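Geranyltranstransferase (PDB 1RTR) catalyses, as a farnesyl pyrophosphate synthase, the head-to-tail condensation of isopentenyl diphosphate with allylic diphosphates that yields farnesyl diphosphate for isoprenoid synthesis. Local coordinates at residues Y77-I80 with H81-L84; G152-M155 with L156-Q159; Y208-G211 with M212-Q215; D222-G225 with D226-K229; H280-E283 with I284-F288. All blocks are in the same frame, centred on the assembly; numbering follows the deposited sequence.

Interaction 1: Y77-I80 with H81-L84; sequences YSLI and HDDL
The rings of Y77 and H81 meet one helical turn apart at the end of helix 65-83. This turn leads into the first aspartate-rich motif of the polyprenyl synthetase fold, which starts with D82 and D83 and runs on to D88. The pair is T-shaped. The CE1 edge of Y77 points at one face of the imidazole, with planes 81° apart and centroids 5.3 Å from each other. Y77 CE1 comes to 3.9 Å from H81 CD2.

Y77 has a chi1 of 122°, away from the usual staggered values. This sets the ring edge over the imidazole, with Y77 CD1 about above the centre of that face. In H81, CG stands anti to the carbonyl carbon (chi1 -77°), which carries the ring back along the helix to the tyrosine. H81 NE2 is hydrogen-bonded to D113 of the same chain, which helps to fix the ring.

The backbone keeps the helical pattern. H81 N bonds to Y77 O at 3.1 Å and D83 N to L79 O at 2.9 Å. D82 N also bonds to S78 O, but that oxygen is crowded in the model and its place is less sure. The carboxylate of D83 pairs with R93, so its strongest tie lies off this helix. I80 turns to helices 99-103 and 105-124. D113 of the second subunit also packs on Y77 and H81. At the end of the turn, L84 N bonds to H81 O, and L84 CG rests 3.4 Å from I80 O.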
loop_
_atom_site.group_PDB
_atom_site.type_symbol
_atom_site.label_atom_id
_atom_site.label_comp_id
_atom_site.label_asym_id
_atom_site.label_seq_id
_atom_site.Cartn_x
_atom_site.Cartn_y
_atom_site.Cartn_z
ATOM N N TYR A 77 -3.406 -2.104 -9.472
ATOM C CA TYR A 77 -4.276 -1.664 -8.380
ATOM C C TYR A 77 -4.892 -0.286 -8.652
ATOM O O TYR A 77 -6.062 -0.067 -8.351
ATOM C CB TYR A 77 -3.546 -1.690 -7.017
ATOM C CG TYR A 77 -3.499 -0.357 -6.293
ATOM C CD1 TYR A 77 -4.637 0.176 -5.672
ATOM C CD2 TYR A 77 -2.322 0.373 -6.237
ATOM C CE1 TYR A 77 -4.594 1.413 -5.014
ATOM C CE2 TYR A 77 -2.263 1.619 -5.583
ATOM C CZ TYR A 77 -3.397 2.120 -4.969
ATOM O OH TYR A 77 -3.334 3.328 -4.324
ATOM N N SER A 78 -4.120 0.640 -9.210
ATOM C CA SER A 78 -4.661 1.974 -9.477
ATOM C C SER A 78 -5.811 1.921 -10.504
ATOM O O SER A 78 -6.809 2.635 -10.376
ATOM C CB SER A 78 -3.557 2.950 -9.898
ATOM O OG SER A 78 -3.013 2.622 -11.169
ATOM N N LEU A 79 -5.668 1.039 -11.490
ATOM C CA LEU A 79 -6.688 0.811 -12.498
ATOM C C LEU A 79 -7.976 0.262 -11.898
ATOM O O LEU A 79 -9.062 0.744 -12.227
ATOM C CB LEU A 79 -6.163 -0.134 -13.590
ATOM C CG LEU A 79 -5.612 0.461 -14.901
ATOM C CD1 LEU A 79 -5.109 1.929 -14.774
ATOM C CD2 LEU A 79 -4.538 -0.453 -15.507
ATOM N N ILE A 80 -7.868 -0.745 -11.030
ATOM C CA ILE A 80 -9.055 -1.329 -10.414
ATOM C C ILE A 80 -9.795 -0.252 -9.637
ATOM O O ILE A 80 -11.008 -0.134 -9.753
ATOM C CB ILE A 80 -8.711 -2.530 -9.492
ATOM C CG1 ILE A 80 -8.158 -3.700 -10.303
ATOM C CG2 ILE A 80 -9.944 -2.981 -8.727
ATOM C CD1 ILE A 80 -7.275 -4.634 -9.506
ATOM N N HIS A 81 -9.071 0.542 -8.853
ATOM C CA HIS A 81 -9.721 1.628 -8.126
ATOM C C HIS A 81 -10.257 2.707 -9.072
ATOM O O HIS A 81 -11.403 3.134 -8.901
ATOM C CB HIS A 81 -8.823 2.221 -7.037
ATOM C CG HIS A 81 -8.732 1.382 -5.799
ATOM N ND1 HIS A 81 -8.958 0.018 -5.796
ATOM C CD2 HIS A 81 -8.412 1.712 -4.526
ATOM C CE1 HIS A 81 -8.791 -0.449 -4.573
ATOM N NE2 HIS A 81 -8.460 0.557 -3.785
ATOM N N ASP A 82 -9.443 3.128 -10.057
ATOM C CA ASP A 82 -9.851 4.143 -11.048
ATOM C C ASP A 82 -11.176 3.777 -11.728
ATOM O O ASP A 82 -12.029 4.639 -11.922
ATOM C CB ASP A 82 -8.791 4.361 -12.143
ATOM C CG ASP A 82 -7.543 5.120 -11.656
ATOM O OD1 ASP A 82 -7.524 5.668 -10.519
ATOM O OD2 ASP A 82 -6.513 5.203 -12.368
ATOM N N ASP A 83 -11.343 2.501 -12.074
ATOM C CA ASP A 83 -12.521 2.039 -12.794
ATOM C C ASP A 83 -13.825 2.053 -11.990
ATOM O O ASP A 83 -14.901 1.960 -12.567
ATOM C CB ASP A 83 -12.278 0.626 -13.318
ATOM C CG ASP A 83 -11.292 0.590 -14.467
ATOM O OD1 ASP A 83 -10.790 -0.515 -14.787
ATOM O OD2 ASP A 83 -10.953 1.610 -15.111
ATOM N N LEU A 84 -13.737 2.142 -10.668
ATOM C CA LEU A 84 -14.923 1.999 -9.821
ATOM C C LEU A 84 -15.979 3.094 -10.069
ATOM O O LEU A 84 -15.625 4.239 -10.363
ATOM C CB LEU A 84 -14.528 1.954 -8.342
ATOM C CG LEU A 84 -13.724 0.748 -7.849
ATOM C CD1 LEU A 84 -13.095 1.075 -6.505
ATOM C CD2 LEU A 84 -14.584 -0.513 -7.748
#

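Interaction 2: G152-M155 with L156-Q159; sequences GGQM and LDMQ
Four backbone hydrogen bonds join G152-M155 to L156-Q159, each reaching back four residues along helix 150-159. This helix carries the GQxxD motif of the polyprenyl synthetase family, here G153, Q154 and D157. D157 N meets G153 O at 2.7 Å. Q159 N meets M155 O at 2.9 Å, nearly in line with the carbonyl. L156 N to G152 O is 3.0 Å and almost straight, at 177°. M158 N to Q154 O is also 3.0 Å.

The side chains of the later turn lie close over these carbonyls. D157 CB is 3.3 Å from G153 O. The D157 carboxylate makes a long, weak ion pair with K177. L156 packs on M172 and I173 of helix 167-177.

M158 bends at both chi2 and chi3. The Q154 side chain crosses obliquely beside that of M158, and M87 lies against both residues. The helix also faces the second subunit, where L30 of that subunit packs on M155, M26 on L156 and W106 on M158. Of the M158 side-chain carbons, CG comes closest to Q154 O, at 3.2 Å.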
loop_
_atom_site.group_PDB
_atom_site.type_symbol
_atom_site.label_atom_id
_atom_site.label_comp_id
_atom_site.label_asym_id
_atom_site.label_seq_id
_atom_site.Cartn_x
_atom_site.Cartn_y
_atom_site.Cartn_z
ATOM N N GLY A 152 -2.126 11.267 -5.281
ATOM C CA GLY A 152 -2.334 12.708 -5.233
ATOM C C GLY A 152 -2.766 13.248 -6.590
ATOM O O GLY A 152 -3.594 14.149 -6.668
ATOM N N GLY A 153 -2.220 12.678 -7.661
ATOM C CA GLY A 153 -2.601 13.046 -9.011
ATOM C C GLY A 153 -4.011 12.625 -9.362
ATOM O O GLY A 153 -4.723 13.349 -10.074
ATOM N N GLN A 154 -4.416 11.452 -8.876
ATOM C CA GLN A 154 -5.789 10.993 -9.054
ATOM C C GLN A 154 -6.739 11.922 -8.320
ATOM O O GLN A 154 -7.818 12.197 -8.817
ATOM C CB GLN A 154 -5.987 9.566 -8.545
ATOM C CG GLN A 154 -6.180 8.501 -9.626
ATOM C CD GLN A 154 -7.345 8.774 -10.577
ATOM O OE1 GLN A 154 -8.501 8.909 -10.156
ATOM N NE2 GLN A 154 -7.042 8.830 -11.860
ATOM N N MET A 155 -6.346 12.394 -7.136
ATOM C CA MET A 155 -7.183 13.342 -6.395
ATOM C C MET A 155 -7.355 14.602 -7.237
ATOM O O MET A 155 -8.483 14.988 -7.543
ATOM C CB MET A 155 -6.597 13.685 -5.025
ATOM C CG MET A 155 -7.122 12.835 -3.872
ATOM S SD MET A 155 -8.863 13.012 -3.433
ATOM C CE MET A 155 -8.942 14.706 -2.838
ATOM N N LEU A 156 -6.225 15.195 -7.638
ATOM C CA LEU A 156 -6.208 16.364 -8.504
ATOM C C LEU A 156 -7.007 16.155 -9.790
ATOM O O LEU A 156 -7.755 17.032 -10.177
ATOM C CB LEU A 156 -4.778 16.830 -8.804
ATOM C CG LEU A 156 -4.654 18.272 -9.338
ATOM C CD1 LEU A 156 -5.560 19.249 -8.589
ATOM C CD2 LEU A 156 -3.216 18.778 -9.342
ATOM N N ASP A 157 -6.863 14.997 -10.436
ATOM C CA ASP A 157 -7.622 14.708 -11.645
ATOM C C ASP A 157 -9.128 14.768 -11.389
ATOM O O ASP A 157 -9.846 15.437 -12.125
ATOM C CB ASP A 157 -7.236 13.344 -12.233
ATOM C CG ASP A 157 -7.445 13.272 -13.748
ATOM O OD1 ASP A 157 -7.218 12.192 -14.331
ATOM O OD2 ASP A 157 -7.821 14.237 -14.448
ATOM N N MET A 158 -9.586 14.072 -10.346
ATOM C CA MET A 158 -11.006 13.956 -9.999
ATOM C C MET A 158 -11.601 15.302 -9.585
ATOM O O MET A 158 -12.733 15.610 -9.924
ATOM C CB MET A 158 -11.213 12.941 -8.859
ATOM C CG MET A 158 -10.933 11.496 -9.200
ATOM S SD MET A 158 -12.290 10.740 -10.062
ATOM C CE MET A 158 -11.450 10.086 -11.453
ATOM N N GLN A 159 -10.836 16.083 -8.830
ATOM C CA GLN A 159 -11.207 17.446 -8.463
ATOM C C GLN A 159 -11.410 18.348 -9.693
ATOM O O GLN A 159 -12.305 19.196 -9.709
ATOM C CB GLN A 159 -10.128 18.051 -7.571
ATOM C CG GLN A 159 -10.517 19.368 -6.940
ATOM C CD GLN A 159 -9.502 19.834 -5.931
ATOM O OE1 GLN A 159 -8.641 20.653 -6.247
ATOM N NE2 GLN A 159 -9.588 19.309 -4.713
#

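Interaction 3: Y208-G211 with M212-Q215; sequences YHLG and MMFQ
M212 sets its CG over one face of the Y208 ring, one turn further along helix 197-227. This CG makes a CH-pi contact, 4.0 Å from the ring centroid and 23° off the ring normal. It sits toward the rim of the ring. Y208 CZ is the nearest ring atom to M212 CG, at 3.7 Å. The sulfur stands further out. M212 SD is 4.7 Å from the Y208 centroid, 40° off the normal, an oblique Met-aromatic contact.

Torsions bring the two together. A chi1 of 167° turns the Y208 ring away from its own amide nitrogen, while M212 is bent at chi2 and chi3 and folds back over the ring. On another side of the helix, L210 CD1 and M213 SD graze at 4.4 Å. F214 swings away from the first turn, though its CB stays 3.2 Å from G211 O.

The backbone is helical. M212 N bonds to Y208 O at 3.1 Å and M213 N to H209 O at 3.0 Å. F214 N to G211 O is only a weak bond. H209 ND1 is hydrogen-bonded to H261 of helix 245-270.

F214 and Q215 open the FQxxDD signature of the family, just ahead of the second aspartate-rich motif. K175 touches both Y208 and M212. The contact between Y208 and M212 is probably mainly dispersive. It gives one face of the tyrosine a soft, apolar cover, with no ion pair or side-chain hydrogen bond across it.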
loop_
_atom_site.group_PDB
_atom_site.type_symbol
_atom_site.label_atom_id
_atom_site.label_comp_id
_atom_site.label_asym_id
_atom_site.label_seq_id
_atom_site.Cartn_x
_atom_site.Cartn_y
_atom_site.Cartn_z
ATOM N N TYR A 208 11.497 12.146 -16.380
ATOM C CA TYR A 208 10.488 13.201 -16.335
ATOM C C TYR A 208 9.968 13.563 -17.726
ATOM O O TYR A 208 8.751 13.571 -17.954
ATOM C CB TYR A 208 11.015 14.456 -15.631
ATOM C CG TYR A 208 10.113 15.645 -15.853
ATOM C CD1 TYR A 208 10.421 16.608 -16.824
ATOM C CD2 TYR A 208 8.938 15.800 -15.112
ATOM C CE1 TYR A 208 9.593 17.704 -17.038
ATOM C CE2 TYR A 208 8.091 16.892 -15.326
ATOM C CZ TYR A 208 8.429 17.841 -16.290
ATOM O OH TYR A 208 7.611 18.923 -16.511
ATOM N N HIS A 209 10.879 13.845 -18.657
ATOM C CA HIS A 209 10.476 14.228 -20.021
ATOM C C HIS A 209 9.792 13.090 -20.742
ATOM O O HIS A 209 8.765 13.290 -21.412
ATOM C CB HIS A 209 11.664 14.763 -20.830
ATOM C CG HIS A 209 12.185 16.064 -20.317
ATOM N ND1 HIS A 209 11.429 17.218 -20.321
ATOM C CD2 HIS A 209 13.365 16.387 -19.740
ATOM C CE1 HIS A 209 12.130 18.200 -19.781
ATOM N NE2 HIS A 209 13.310 17.724 -19.420
ATOM N N LEU A 210 10.336 11.884 -20.580
ATOM C CA LEU A 210 9.704 10.697 -21.157
ATOM C C LEU A 210 8.258 10.576 -20.672
ATOM O O LEU A 210 7.364 10.252 -21.453
ATOM C CB LEU A 210 10.495 9.436 -20.814
ATOM C CG LEU A 210 9.926 8.124 -21.359
ATOM C CD1 LEU A 210 10.173 8.059 -22.861
ATOM C CD2 LEU A 210 10.555 6.933 -20.646
ATOM N N GLY A 211 8.042 10.860 -19.387
ATOM C CA GLY A 211 6.718 10.797 -18.793
ATOM C C GLY A 211 5.731 11.792 -19.363
ATOM O O GLY A 211 4.576 11.444 -19.624
ATOM N N MET A 212 6.176 13.032 -19.547
ATOM C CA MET A 212 5.323 14.063 -20.139
ATOM C C MET A 212 4.967 13.741 -21.601
ATOM O O MET A 212 3.849 14.013 -22.036
ATOM C CB MET A 212 5.945 15.458 -19.986
ATOM C CG MET A 212 6.234 15.878 -18.511
ATOM S SD MET A 212 4.839 15.717 -17.283
ATOM C CE MET A 212 3.626 16.730 -18.022
ATOM N N MET A 213 5.888 13.119 -22.342
ATOM C CA MET A 213 5.590 12.662 -23.713
ATOM C C MET A 213 4.318 11.839 -23.770
ATOM O O MET A 213 3.467 12.051 -24.636
ATOM C CB MET A 213 6.742 11.845 -24.315
ATOM C CG MET A 213 8.037 12.625 -24.538
ATOM S SD MET A 213 9.299 11.610 -25.286
ATOM C CE MET A 213 8.452 11.231 -26.809
ATOM N N PHE A 214 4.199 10.916 -22.821
ATOM C CA PHE A 214 3.152 9.889 -22.776
ATOM C C PHE A 214 1.738 10.423 -23.050
ATOM O O PHE A 214 1.040 9.944 -23.946
ATOM C CB PHE A 214 3.218 9.201 -21.399
ATOM C CG PHE A 214 2.457 7.907 -21.305
ATOM C CD1 PHE A 214 3.117 6.737 -20.933
ATOM C CD2 PHE A 214 1.078 7.860 -21.542
ATOM C CE1 PHE A 214 2.419 5.524 -20.823
ATOM C CE2 PHE A 214 0.366 6.654 -21.446
ATOM C CZ PHE A 214 1.037 5.482 -21.081
ATOM N N GLN A 215 1.324 11.419 -22.276
ATOM C CA GLN A 215 -0.052 11.885 -22.311
ATOM C C GLN A 215 -0.307 12.844 -23.462
ATOM O O GLN A 215 -1.418 12.881 -24.011
ATOM C CB GLN A 215 -0.437 12.521 -20.968
ATOM C CG GLN A 215 -0.647 11.499 -19.827
ATOM C CD GLN A 215 -1.747 10.480 -20.133
ATOM O OE1 GLN A 215 -2.789 10.826 -20.711
ATOM N NE2 GLN A 215 -1.512 9.225 -19.756
#

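Interaction 4: D222-G225 with D226-K229; sequences DCYG and DEAK
D226 folds back on D222 at the end of helix 197-227, just past the second aspartate-rich motif of the family, whose last aspartate is D222. Its amide is held by D222 O at 3.3 Å. The donor stands well above the carbonyl plane, and the N-H...O angle is 141°. The carboxylate leans to the same carbonyl, with D226 OD2 3.0 Å from D222 O. Both are acceptors, so the approach is probably unfavourable unless another group offsets it.

E227 takes the next place. Its N bonds to C223 O at 3.1 Å. The chain is extended beyond CG and runs beside the Y224 ring, pointing the same way, with carboxylate and ring planes only 3° apart. E227 OE2 lies 3.6 Å from Y224 CA and 4.0 Å from Y224 CD1. C223 SG comes to 4.3 Å from E227 CD.

G225 offers only its backbone. A228 CB rests 3.6 Å from G225 O, at the point where the chain leaves helical angles. A weak bond from A228 N to Y224 O closes the turn.

The contact is at the surface. Helix 245-270 lies along one side of it. K251 of that helix touches C223, Y224 and E227, V246 packs on C223, and the Y224 hydroxyl is hydrogen-bonded to E255. Beyond K229 the chain is not modelled until after residue 242, before helix 245-270 begins.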
loop_
_atom_site.group_PDB
_atom_site.type_symbol
_atom_site.label_atom_id
_atom_site.label_comp_id
_atom_site.label_asym_id
_atom_site.label_seq_id
_atom_site.Cartn_x
_atom_site.Cartn_y
_atom_site.Cartn_z
ATOM N N ASP A 222 -6.008 11.178 -30.065
ATOM C CA ASP A 222 -7.463 11.339 -29.930
ATOM C C ASP A 222 -7.993 12.412 -30.879
ATOM O O ASP A 222 -9.109 12.307 -31.392
ATOM C CB ASP A 222 -7.859 11.691 -28.488
ATOM C CG ASP A 222 -7.833 10.488 -27.546
ATOM O OD1 ASP A 222 -8.051 9.334 -27.992
ATOM O OD2 ASP A 222 -7.609 10.613 -26.321
ATOM N N CYS A 223 -7.185 13.448 -31.094
ATOM C CA CYS A 223 -7.535 14.532 -32.005
ATOM C C CYS A 223 -7.310 14.129 -33.472
ATOM O O CYS A 223 -8.181 14.363 -34.311
ATOM C CB CYS A 223 -6.777 15.820 -31.644
ATOM S SG CYS A 223 -6.598 17.011 -32.997
ATOM N N TYR A 224 -6.159 13.525 -33.776
ATOM C CA TYR A 224 -5.901 12.997 -35.112
ATOM C C TYR A 224 -7.055 12.089 -35.509
ATOM O O TYR A 224 -7.554 12.161 -36.638
ATOM C CB TYR A 224 -4.604 12.192 -35.170
ATOM C CG TYR A 224 -3.319 12.973 -35.008
ATOM C CD1 TYR A 224 -3.315 14.360 -34.875
ATOM C CD2 TYR A 224 -2.101 12.308 -34.976
ATOM C CE1 TYR A 224 -2.125 15.063 -34.719
ATOM C CE2 TYR A 224 -0.914 12.990 -34.819
ATOM C CZ TYR A 224 -0.927 14.368 -34.693
ATOM O OH TYR A 224 0.268 15.035 -34.538
ATOM N N GLY A 225 -7.475 11.249 -34.565
ATOM C CA GLY A 225 -8.589 10.341 -34.756
ATOM C C GLY A 225 -9.869 11.038 -35.163
ATOM O O GLY A 225 -10.555 10.583 -36.070
ATOM N N ASP A 226 -10.187 12.147 -34.502
ATOM C CA ASP A 226 -11.427 12.878 -34.776
ATOM C C ASP A 226 -11.434 13.566 -36.146
ATOM O O ASP A 226 -12.480 13.675 -36.793
ATOM C CB ASP A 226 -11.713 13.890 -33.658
ATOM C CG ASP A 226 -12.121 13.215 -32.356
ATOM O OD1 ASP A 226 -12.789 12.150 -32.412
ATOM O OD2 ASP A 226 -11.811 13.671 -31.236
ATOM N N GLU A 227 -10.257 14.020 -36.570
ATOM C CA GLU A 227 -10.069 14.642 -37.875
ATOM C C GLU A 227 -10.454 13.675 -38.995
ATOM O O GLU A 227 -11.199 14.043 -39.905
ATOM C CB GLU A 227 -8.624 15.126 -38.026
ATOM C CG GLU A 227 -8.374 16.515 -37.453
ATOM C CD GLU A 227 -6.896 16.838 -37.324
ATOM O OE1 GLU A 227 -6.544 18.034 -37.247
ATOM O OE2 GLU A 227 -6.078 15.894 -37.302
ATOM N N ALA A 228 -9.959 12.441 -38.917
ATOM C CA ALA A 228 -10.443 11.366 -39.777
ATOM C C ALA A 228 -11.939 11.125 -39.519
ATOM O O ALA A 228 -12.400 11.192 -38.375
ATOM C CB ALA A 228 -9.633 10.093 -39.545
ATOM N N LYS A 229 -12.691 10.860 -40.588
ATOM C CA LYS A 229 -14.162 10.697 -40.514
ATOM C C LYS A 229 -14.731 10.608 -39.090
ATOM O O LYS A 229 -15.362 11.546 -38.608
ATOM C CB LYS A 229 -14.660 9.499 -41.360
ATOM C CG LYS A 229 -13.704 8.291 -41.461
ATOM C CD LYS A 229 -13.838 7.332 -40.279
ATOM C CE LYS A 229 -14.992 6.351 -40.473
ATOM N NZ LYS A 229 -15.111 5.431 -39.302
#

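Interaction 5: H280-E283 with I284-F288; sequences HLLE and IVDLF
Helix 279-289, the last helix of the chain, brings I284 back against H280 and L281. The amide of I284 is shared. It bonds to H280 O at 3.0 Å and, weakly, to L281 O at 2.9 Å, where the N-H...O angle is only 120°. V285 N also takes L281 O, at 3.0 Å. Y206 OH reaches the same carbonyl from helix 197-227, which makes L281 O a busy acceptor.

Side-chain carbons of the later turn rest near the carbonyls of the earlier one. I284 CD1 lies 3.5 Å from H280 O. In V285 a chi1 of 177° sends CG1 away from the amide and leaves CG2 beside it, 3.5 Å from L281 O. Further on, D286 N bonds to L282 O and L287 N to E283 O. L282 CD1 passes 4.2 Å from D286 OD1, while the other carboxylate oxygen pairs with R262.

Three helices adjoin the turn. H280 and I284 pack on L52 of helix 45-56. L282 and V285 meet V266 of helix 245-270, and L281 meets L269 there. I284 also touches L210 of helix 197-227. One side of the last helix packs against these three.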
loop_
_atom_site.group_PDB
_atom_site.type_symbol
_atom_site.label_atom_id
_atom_site.label_comp_id
_atom_site.label_asym_id
_atom_site.label_seq_id
_atom_site.Cartn_x
_atom_site.Cartn_y
_atom_site.Cartn_z
ATOM N N HIS A 280 18.512 1.390 -25.892
ATOM C CA HIS A 280 17.205 0.929 -25.401
ATOM C C HIS A 280 16.302 2.068 -24.926
ATOM O O HIS A 280 15.122 2.144 -25.295
ATOM C CB HIS A 280 17.391 -0.076 -24.260
ATOM C CG HIS A 280 17.677 -1.472 -24.720
ATOM N ND1 HIS A 280 17.138 -2.002 -25.875
ATOM C CD2 HIS A 280 18.452 -2.444 -24.184
ATOM C CE1 HIS A 280 17.572 -3.241 -26.030
ATOM N NE2 HIS A 280 18.371 -3.532 -25.018
ATOM N N LEU A 281 16.869 2.927 -24.082
ATOM C CA LEU A 281 16.181 4.103 -23.581
ATOM C C LEU A 281 15.740 4.976 -24.764
ATOM O O LEU A 281 14.556 5.318 -24.890
ATOM C CB LEU A 281 17.096 4.874 -22.622
ATOM C CG LEU A 281 17.123 4.553 -21.116
ATOM C CD1 LEU A 281 16.513 3.202 -20.749
ATOM C CD2 LEU A 281 18.534 4.651 -20.588
ATOM N N LEU A 282 16.693 5.281 -25.648
ATOM C CA LEU A 282 16.450 6.046 -26.868
ATOM C C LEU A 282 15.364 5.409 -27.713
ATOM O O LEU A 282 14.555 6.113 -28.313
ATOM C CB LEU A 282 17.748 6.197 -27.672
ATOM C CG LEU A 282 17.923 7.251 -28.780
ATOM C CD1 LEU A 282 17.730 6.628 -30.169
ATOM C CD2 LEU A 282 17.015 8.483 -28.612
ATOM N N GLU A 283 15.330 4.082 -27.746
ATOM C CA GLU A 283 14.285 3.372 -28.482
ATOM C C GLU A 283 12.898 3.569 -27.864
ATOM O O GLU A 283 11.906 3.646 -28.590
ATOM C CB GLU A 283 14.614 1.885 -28.583
ATOM C CG GLU A 283 14.548 1.299 -29.988
ATOM C CD GLU A 283 15.466 0.095 -30.148
ATOM O OE1 GLU A 283 16.372 0.133 -31.022
ATOM O OE2 GLU A 283 15.287 -0.891 -29.385
ATOM N N ILE A 284 12.831 3.643 -26.531
ATOM C CA ILE A 284 11.561 3.878 -25.838
ATOM C C ILE A 284 11.047 5.298 -26.089
ATOM O O ILE A 284 9.846 5.491 -26.296
ATOM C CB ILE A 284 11.666 3.549 -24.316
ATOM C CG1 ILE A 284 11.420 2.062 -24.082
ATOM C CG2 ILE A 284 10.663 4.358 -23.470
ATOM C CD1 ILE A 284 12.412 1.454 -23.135
ATOM N N VAL A 285 11.957 6.272 -26.089
ATOM C CA VAL A 285 11.630 7.648 -26.470
ATOM C C VAL A 285 10.921 7.680 -27.819
ATOM O O VAL A 285 9.897 8.350 -27.969
ATOM C CB VAL A 285 12.876 8.554 -26.568
ATOM C CG1 VAL A 285 12.485 9.954 -27.051
ATOM C CG2 VAL A 285 13.595 8.638 -25.242
ATOM N N ASP A 286 11.459 6.940 -28.789
ATOM C CA ASP A 286 10.886 6.934 -30.132
ATOM C C ASP A 286 9.537 6.224 -30.218
ATOM O O ASP A 286 8.701 6.576 -31.048
ATOM C CB ASP A 286 11.891 6.420 -31.180
ATOM C CG ASP A 286 12.862 7.520 -31.656
ATOM O OD1 ASP A 286 13.986 7.168 -32.070
ATOM O OD2 ASP A 286 12.603 8.755 -31.654
ATOM N N LEU A 287 9.315 5.248 -29.345
ATOM C CA LEU A 287 8.019 4.570 -29.271
ATOM C C LEU A 287 6.948 5.496 -28.686
ATOM O O LEU A 287 5.807 5.508 -29.147
ATOM C CB LEU A 287 8.118 3.257 -28.479
ATOM C CG LEU A 287 7.608 2.030 -29.253
ATOM C CD1 LEU A 287 8.700 0.968 -29.483
ATOM C CD2 LEU A 287 6.377 1.422 -28.586
ATOM N N PHE A 288 7.336 6.275 -27.680
ATOM C CA PHE A 288 6.469 7.293 -27.085
ATOM C C PHE A 288 6.205 8.419 -28.090
ATOM O O PHE A 288 5.131 9.025 -28.084
ATOM C CB PHE A 288 7.125 7.886 -25.827
ATOM C CG PHE A 288 6.898 7.091 -24.561
ATOM C CD1 PHE A 288 6.729 7.751 -23.343
ATOM C CD2 PHE A 288 6.874 5.692 -24.572
ATOM C CE1 PHE A 288 6.528 7.035 -22.157
ATOM C CE2 PHE A 288 6.676 4.971 -23.396
ATOM C CZ PHE A 288 6.503 5.645 -22.184
#

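Each contact joins neighbouring turns of one helix, and interactions 1 and 4 run on past the helix end. Two pairs touch. Interactions 1 and 2 have centres 13 Å apart. D82 packs on Q154 there, and both contacts reach the second subunit. Interactions 3 and 5 have centres 11 Å apart. L210 O is 3.2 Å from F288 CD1, and the rings of F214 and F288 meet edge-to-face. Interactions 3 and 4 share helix 197-227, with centres 22 Å apart. Interaction 1 holds the first two aspartates of the first aspartate-rich motif. Interaction 3 ends just before the second, and interaction 4 starts on its last aspartate. In this family such motifs typically bind magnesium and diphosphate.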